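Local coordinates for protein exosome complex component Rrp41 (PDB 3M7N) that probably degrades RNA from the 3' end as the catalytic subunit of the archaeal exosome, and probably can also add heteromeric RNA tails, at residues M158-A163 with Q228-Q233; I75-N80 with A139-A144. The protein carries 1 engineered substitution. All coordinates share one frame; numbering follows the deposited sequence.

Contact 1 of 2, residues M158-A163 with Q228-Q233; sequences MITSVA and QIYEMQ
Thr160 OG1 faces two residues of the helix: the side-chain amide of Gln233 comes up against it, and Tyr230 CB lies 3.7 Å away. A chi1 of -51° sets OG1 beside the backbone N of Thr160, where it also meets the edge of the Tyr230 ring, close to the ring plane. The methyl branch of the same threonine turns to Ile229, with CG2 3.8 Å from Ile229 CB. Farther along the strand, Ile229 CD1 lies 3.4 Å from Ser161 O and also packs on Val162 CG2. At the other end, Met158 CB meets the Tyr230 ring edge at CE1, 3.9 Å away and near the ring plane, while Met158 CE comes back to 4.0 Å from Gln233 CB. The chain of Gln233, extended beyond CG, carries its amide to Thr160 and the carbonyl of Ile159; with an alanine here, both polar groups would probably lose their amide neighbour, and a gap would be likely to open beside the Met158 methyl. The CB of Ser161 points away from helix 228-233, and its OG is hydrogen-bonded to Phe189 O on the adjoining strand. Met158 and Tyr230 also pack against apolar side chains of another protein chain. The axes of strand 158-163 and helix 228-233 approach to 8.2 Å at an angle of 136°; the long C-terminal helix 212-248 packs on the antiparallel sheet containing strands 158-167 and 185-194, an alpha-on-beta layer of the second half of the RNase PH fold.

Contact 2 of 2, residues I75-N80 with A139-A144; sequences IRYRYN and ACLNAA
The rings of Tyr77 and Tyr79 reach from strand 75-80 to helix 139-144, and each is met obliquely: Tyr77 by Ala144 CB and Leu141 CD2, Tyr79 by Cys140 SG. This is helix-on-sheet packing in the first half of the RNase PH fold, where helix 136-150 covers the mixed sheet that ends, within this chain, in strand 74-81. The axes of strand 75-80 and helix 139-144 come no nearer than 10.6 Å, and the tyrosines span that distance. Tyr77 has CG anti to its own backbone N (chi1 -179°), which sends the ring straight across, with CE1 3.8 Å from Ala144 CB. Its hydroxyl ends against the helix, OH lying 3.4 Å from Cys140 CB. Ile125 and Val127 of strand 122-129 also touch Tyr77, as do Ser105 and Lys106 of helix 96-110. The Tyr79 hydroxyl is fixed by a hydrogen bond to Ser136 OG, near the start of helix 136-150. Asn80, its CB pointing away from the helix, hydrogen-bonds through ND2 to Glu84 of the neighbouring exonuclease 2 subunit. Between the Tyr79 ring and the helix there is a sulfur-aromatic contact, the sulfur 69° off the ring normal: Cys140 SG is 3.9 Å from both CD1 and CE1 of Tyr79.

How the contacts relate
From the N terminus, contact 2 comes first: strand 75-80 meets helix 139-144 after 58 intervening residues, which include helix 96-110 and strand 122-129. That loop is closed before contact 1 opens at residue 158; 64 residues, holding strands 185-194 and 197-207 and the start of helix 212-248, separate its two segments. The two contacts therefore stand in series, neither nested nor crossed, with centres about 14 Å apart. Helix 136-150 and strand 158-167, consecutive in the chain, join them: Ser161 N probably donates a hydrogen bond to Asn142 OD1 (2.9 Å), and Gln233 also packs on Asn142. Together they connect the mixed sheet, helix 136-150, the antiparallel sheet and helix 212-248.

Contact 1 of 2, residues M158-A163 with Q228-Q233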
loop_
_atom_site.group_PDB
_atom_site.type_symbol
_atom_site.label_atom_id
_atom_site.label_comp_id
_atom_site.label_asym_id
_atom_site.label_seq_id
_atom_site.Cartn_x
_atom_site.Cartn_y
_atom_site.Cartn_z
ATOM N N MET E 158 25.973 -22.642 -11.987
ATOM C CA MET E 158 25.058 -23.028 -10.950
ATOM C C MET E 158 25.400 -22.417 -9.600
ATOM O O MET E 158 26.521 -21.978 -9.358
ATOM C CB MET E 158 25.015 -24.551 -10.861
ATOM C CG MET E 158 24.068 -25.165 -11.893
ATOM S SD MET E 158 22.536 -25.512 -11.038
ATOM C CE MET E 158 23.245 -25.735 -9.406
ATOM N N ILE E 159 24.417 -22.399 -8.721
ATOM C CA ILE E 159 24.604 -21.854 -7.411
ATOM C C ILE E 159 24.519 -23.022 -6.450
ATOM O O ILE E 159 23.569 -23.797 -6.487
ATOM C CB ILE E 159 23.508 -20.799 -7.098
ATOM C CG1 ILE E 159 23.791 -19.493 -7.846
ATOM C CG2 ILE E 159 23.425 -20.536 -5.624
ATOM C CD1 ILE E 159 25.085 -18.796 -7.419
ATOM N N THR E 160 25.517 -23.162 -5.594
ATOM C CA THR E 160 25.536 -24.288 -4.688
ATOM C C THR E 160 25.891 -23.783 -3.300
ATOM O O THR E 160 26.743 -22.906 -3.133
ATOM C CB THR E 160 26.538 -25.392 -5.174
ATOM O OG1 THR E 160 26.277 -25.715 -6.550
ATOM C CG2 THR E 160 26.426 -26.652 -4.310
ATOM N N SER E 161 25.262 -24.344 -2.292
ATOM C CA SER E 161 25.303 -23.698 -1.005
ATOM C C SER E 161 25.389 -24.693 0.147
ATOM O O SER E 161 24.694 -25.710 0.143
ATOM C CB SER E 161 24.057 -22.794 -0.880
ATOM O OG SER E 161 23.929 -22.250 0.418
ATOM N N VAL E 162 26.249 -24.392 1.118
ATOM C CA VAL E 162 26.284 -25.093 2.395
ATOM C C VAL E 162 26.806 -24.158 3.474
ATOM O O VAL E 162 27.529 -23.211 3.184
ATOM C CB VAL E 162 27.327 -26.254 2.422
ATOM C CG1 VAL E 162 26.736 -27.503 3.062
ATOM C CG2 VAL E 162 27.899 -26.516 1.066
ATOM N N ALA E 163 26.505 -24.479 4.724
ATOM C CA ALA E 163 27.081 -23.771 5.852
ATOM C C ALA E 163 28.157 -24.632 6.523
ATOM O O ALA E 163 28.113 -25.854 6.474
ATOM C CB ALA E 163 25.999 -23.409 6.877
ATOM N N GLN E 228 30.260 -31.666 -3.568
ATOM C CA GLN E 228 29.450 -32.872 -3.399
ATOM C C GLN E 228 27.984 -32.596 -3.749
ATOM O O GLN E 228 27.406 -33.270 -4.599
ATOM C CB GLN E 228 29.587 -33.447 -1.974
ATOM C CG GLN E 228 30.987 -34.000 -1.668
ATOM C CD GLN E 228 31.126 -34.667 -0.296
ATOM O OE1 GLN E 228 32.021 -35.493 -0.096
ATOM N NE2 GLN E 228 30.265 -34.312 0.645
ATOM N N ILE E 229 27.394 -31.586 -3.110
ATOM C CA ILE E 229 26.009 -31.189 -3.383
ATOM C C ILE E 229 25.814 -30.880 -4.860
ATOM O O ILE E 229 24.821 -31.284 -5.470
ATOM C CB ILE E 229 25.617 -29.954 -2.565
ATOM C CG1 ILE E 229 25.701 -30.251 -1.076
ATOM C CG2 ILE E 229 24.206 -29.454 -2.929
ATOM C CD1 ILE E 229 25.478 -29.030 -0.239
ATOM N N TYR E 230 26.767 -30.162 -5.440
ATOM C CA TYR E 230 26.620 -29.775 -6.830
ATOM C C TYR E 230 26.389 -30.971 -7.760
ATOM O O TYR E 230 25.532 -30.915 -8.651
ATOM C CB TYR E 230 27.823 -28.995 -7.297
ATOM C CG TYR E 230 27.854 -28.890 -8.784
ATOM C CD1 TYR E 230 27.030 -27.986 -9.448
ATOM C CD2 TYR E 230 28.677 -29.714 -9.537
ATOM C CE1 TYR E 230 27.038 -27.892 -10.816
ATOM C CE2 TYR E 230 28.696 -29.632 -10.903
ATOM C CZ TYR E 230 27.875 -28.714 -11.543
ATOM O OH TYR E 230 27.887 -28.625 -12.915
ATOM N N GLU E 231 27.158 -32.048 -7.569
ATOM C CA GLU E 231 26.947 -33.247 -8.369
ATOM C C GLU E 231 25.534 -33.799 -8.173
ATOM O O GLU E 231 24.944 -34.323 -9.111
ATOM C CB GLU E 231 28.020 -34.322 -8.104
ATOM C CG GLU E 231 29.358 -34.056 -8.848
ATOM C CD GLU E 231 29.243 -34.084 -10.386
ATOM O OE1 GLU E 231 28.532 -34.960 -10.946
ATOM O OE2 GLU E 231 29.892 -33.238 -11.041
ATOM N N MET E 232 24.978 -33.664 -6.970
ATOM C CA MET E 232 23.583 -34.074 -6.772
ATOM C C MET E 232 22.613 -33.243 -7.632
ATOM O O MET E 232 21.657 -33.777 -8.206
ATOM C CB MET E 232 23.185 -34.034 -5.296
ATOM C CG MET E 232 24.124 -34.831 -4.403
ATOM S SD MET E 232 23.710 -34.781 -2.639
ATOM C CE MET E 232 25.318 -35.113 -1.917
ATOM N N GLN E 233 22.899 -31.948 -7.739
ATOM C CA GLN E 233 22.068 -31.022 -8.482
ATOM C C GLN E 233 22.143 -31.409 -9.944
ATOM O O GLN E 233 21.140 -31.402 -10.671
ATOM C CB GLN E 233 22.559 -29.568 -8.301
ATOM C CG GLN E 233 22.351 -28.960 -6.897
ATOM C CD GLN E 233 23.015 -27.569 -6.743
ATOM O OE1 GLN E 233 22.368 -26.592 -6.333
ATOM N NE2 GLN E 233 24.293 -27.479 -7.100
#

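Contact 2 of 2, residues I75-N80 with A139-A144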
loop_
_atom_site.group_PDB
_atom_site.type_symbol
_atom_site.label_atom_id
_atom_site.label_comp_id
_atom_site.label_asym_id
_atom_site.label_seq_id
_atom_site.Cartn_x
_atom_site.Cartn_y
_atom_site.Cartn_z
ATOM N N ILE E 75 15.040 -9.454 -10.635
ATOM C CA ILE E 75 14.938 -10.736 -9.964
ATOM C C ILE E 75 14.268 -10.563 -8.618
ATOM O O ILE E 75 14.584 -9.649 -7.874
ATOM C CB ILE E 75 16.329 -11.360 -9.698
ATOM C CG1 ILE E 75 17.165 -11.384 -10.976
ATOM C CG2 ILE E 75 16.170 -12.741 -9.089
ATOM C CD1 ILE E 75 16.563 -12.208 -12.057
ATOM N N ARG E 76 13.348 -11.459 -8.296
ATOM C CA ARG E 76 12.738 -11.421 -6.989
ATOM C C ARG E 76 12.878 -12.799 -6.383
ATOM O O ARG E 76 12.851 -13.807 -7.083
ATOM C CB ARG E 76 11.282 -10.947 -7.085
ATOM C CG ARG E 76 11.195 -9.594 -7.810
ATOM C CD ARG E 76 9.840 -8.968 -7.755
ATOM N NE ARG E 76 9.084 -9.271 -8.962
ATOM C CZ ARG E 76 7.836 -8.881 -9.173
ATOM N NH1 ARG E 76 7.232 -9.205 -10.305
ATOM N NH2 ARG E 76 7.199 -8.166 -8.250
ATOM N N TYR E 77 13.085 -12.839 -5.083
ATOM C CA TYR E 77 13.297 -14.098 -4.440
ATOM C C TYR E 77 12.617 -13.928 -3.126
ATOM O O TYR E 77 12.847 -12.958 -2.422
ATOM C CB TYR E 77 14.803 -14.359 -4.266
ATOM C CG TYR E 77 15.181 -15.668 -3.620
ATOM C CD1 TYR E 77 15.819 -16.672 -4.353
ATOM C CD2 TYR E 77 14.936 -15.897 -2.277
ATOM C CE1 TYR E 77 16.182 -17.879 -3.768
ATOM C CE2 TYR E 77 15.296 -17.087 -1.686
ATOM C CZ TYR E 77 15.932 -18.077 -2.439
ATOM O OH TYR E 77 16.306 -19.266 -1.841
ATOM N N ARG E 78 11.753 -14.868 -2.808
ATOM C CA ARG E 78 11.036 -14.813 -1.563
ATOM C C ARG E 78 11.265 -16.094 -0.798
ATOM O O ARG E 78 11.020 -17.188 -1.301
ATOM C CB ARG E 78 9.536 -14.607 -1.820
ATOM C CG ARG E 78 8.750 -14.375 -0.548
ATOM C CD ARG E 78 7.315 -14.026 -0.847
ATOM N NE ARG E 78 6.455 -15.201 -0.874
ATOM C CZ ARG E 78 5.979 -15.786 0.219
ATOM N NH1 ARG E 78 5.183 -16.853 0.122
ATOM N NH2 ARG E 78 6.311 -15.301 1.411
ATOM N N TYR E 79 11.735 -15.940 0.427
ATOM C CA TYR E 79 11.970 -17.041 1.323
ATOM C C TYR E 79 10.878 -16.999 2.369
ATOM O O TYR E 79 10.674 -15.984 3.037
ATOM C CB TYR E 79 13.345 -16.879 1.979
ATOM C CG TYR E 79 13.596 -17.765 3.179
ATOM C CD1 TYR E 79 14.305 -18.966 3.061
ATOM C CD2 TYR E 79 13.157 -17.388 4.441
ATOM C CE1 TYR E 79 14.554 -19.778 4.189
ATOM C CE2 TYR E 79 13.400 -18.183 5.558
ATOM C CZ TYR E 79 14.099 -19.374 5.427
ATOM O OH TYR E 79 14.321 -20.143 6.549
ATOM N N ASN E 80 10.180 -18.109 2.526
ATOM C CA ASN E 80 9.036 -18.128 3.408
ATOM C C ASN E 80 8.914 -19.454 4.130
ATOM O O ASN E 80 8.993 -20.522 3.520
ATOM C CB ASN E 80 7.753 -17.817 2.623
ATOM C CG ASN E 80 6.531 -17.728 3.520
ATOM O OD1 ASN E 80 6.552 -17.058 4.553
ATOM N ND2 ASN E 80 5.465 -18.415 3.141
ATOM N N ALA E 139 19.590 -24.910 1.916
ATOM C CA ALA E 139 18.634 -25.775 1.235
ATOM C C ALA E 139 17.830 -25.034 0.158
ATOM O O ALA E 139 17.767 -25.482 -1.005
ATOM C CB ALA E 139 17.720 -26.436 2.226
ATOM N N CYS E 140 17.252 -23.884 0.511
ATOM C CA CYS E 140 16.460 -23.120 -0.472
ATOM C C CYS E 140 17.302 -22.656 -1.634
ATOM O O CYS E 140 16.879 -22.723 -2.787
ATOM C CB CYS E 140 15.736 -21.932 0.183
ATOM S SG CYS E 140 14.557 -22.493 1.440
ATOM N N LEU E 141 18.500 -22.173 -1.348
ATOM C CA LEU E 141 19.357 -21.731 -2.435
ATOM C C LEU E 141 19.665 -22.891 -3.393
ATOM O O LEU E 141 19.669 -22.706 -4.618
ATOM C CB LEU E 141 20.642 -21.099 -1.905
ATOM C CG LEU E 141 20.608 -19.647 -1.429
ATOM C CD1 LEU E 141 21.929 -19.279 -0.716
ATOM C CD2 LEU E 141 20.312 -18.703 -2.599
ATOM N N ASN E 142 19.891 -24.090 -2.845
ATOM C CA ASN E 142 20.164 -25.228 -3.717
ATOM C C ASN E 142 18.942 -25.561 -4.535
ATOM O O ASN E 142 19.048 -25.830 -5.733
ATOM C CB ASN E 142 20.644 -26.474 -2.948
ATOM C CG ASN E 142 22.041 -26.314 -2.407
ATOM O OD1 ASN E 142 22.942 -25.843 -3.115
ATOM N ND2 ASN E 142 22.231 -26.676 -1.139
ATOM N N ALA E 143 17.783 -25.552 -3.884
ATOM C CA ALA E 143 16.545 -25.892 -4.579
ATOM C C ALA E 143 16.245 -24.841 -5.633
ATOM O O ALA E 143 15.848 -25.161 -6.758
ATOM C CB ALA E 143 15.402 -26.028 -3.602
ATOM N N ALA E 144 16.490 -23.579 -5.298
ATOM C CA ALA E 144 16.206 -22.513 -6.257
ATOM C C ALA E 144 17.050 -22.592 -7.544
ATOM O O ALA E 144 16.534 -22.342 -8.635
ATOM C CB ALA E 144 16.328 -21.159 -5.603
#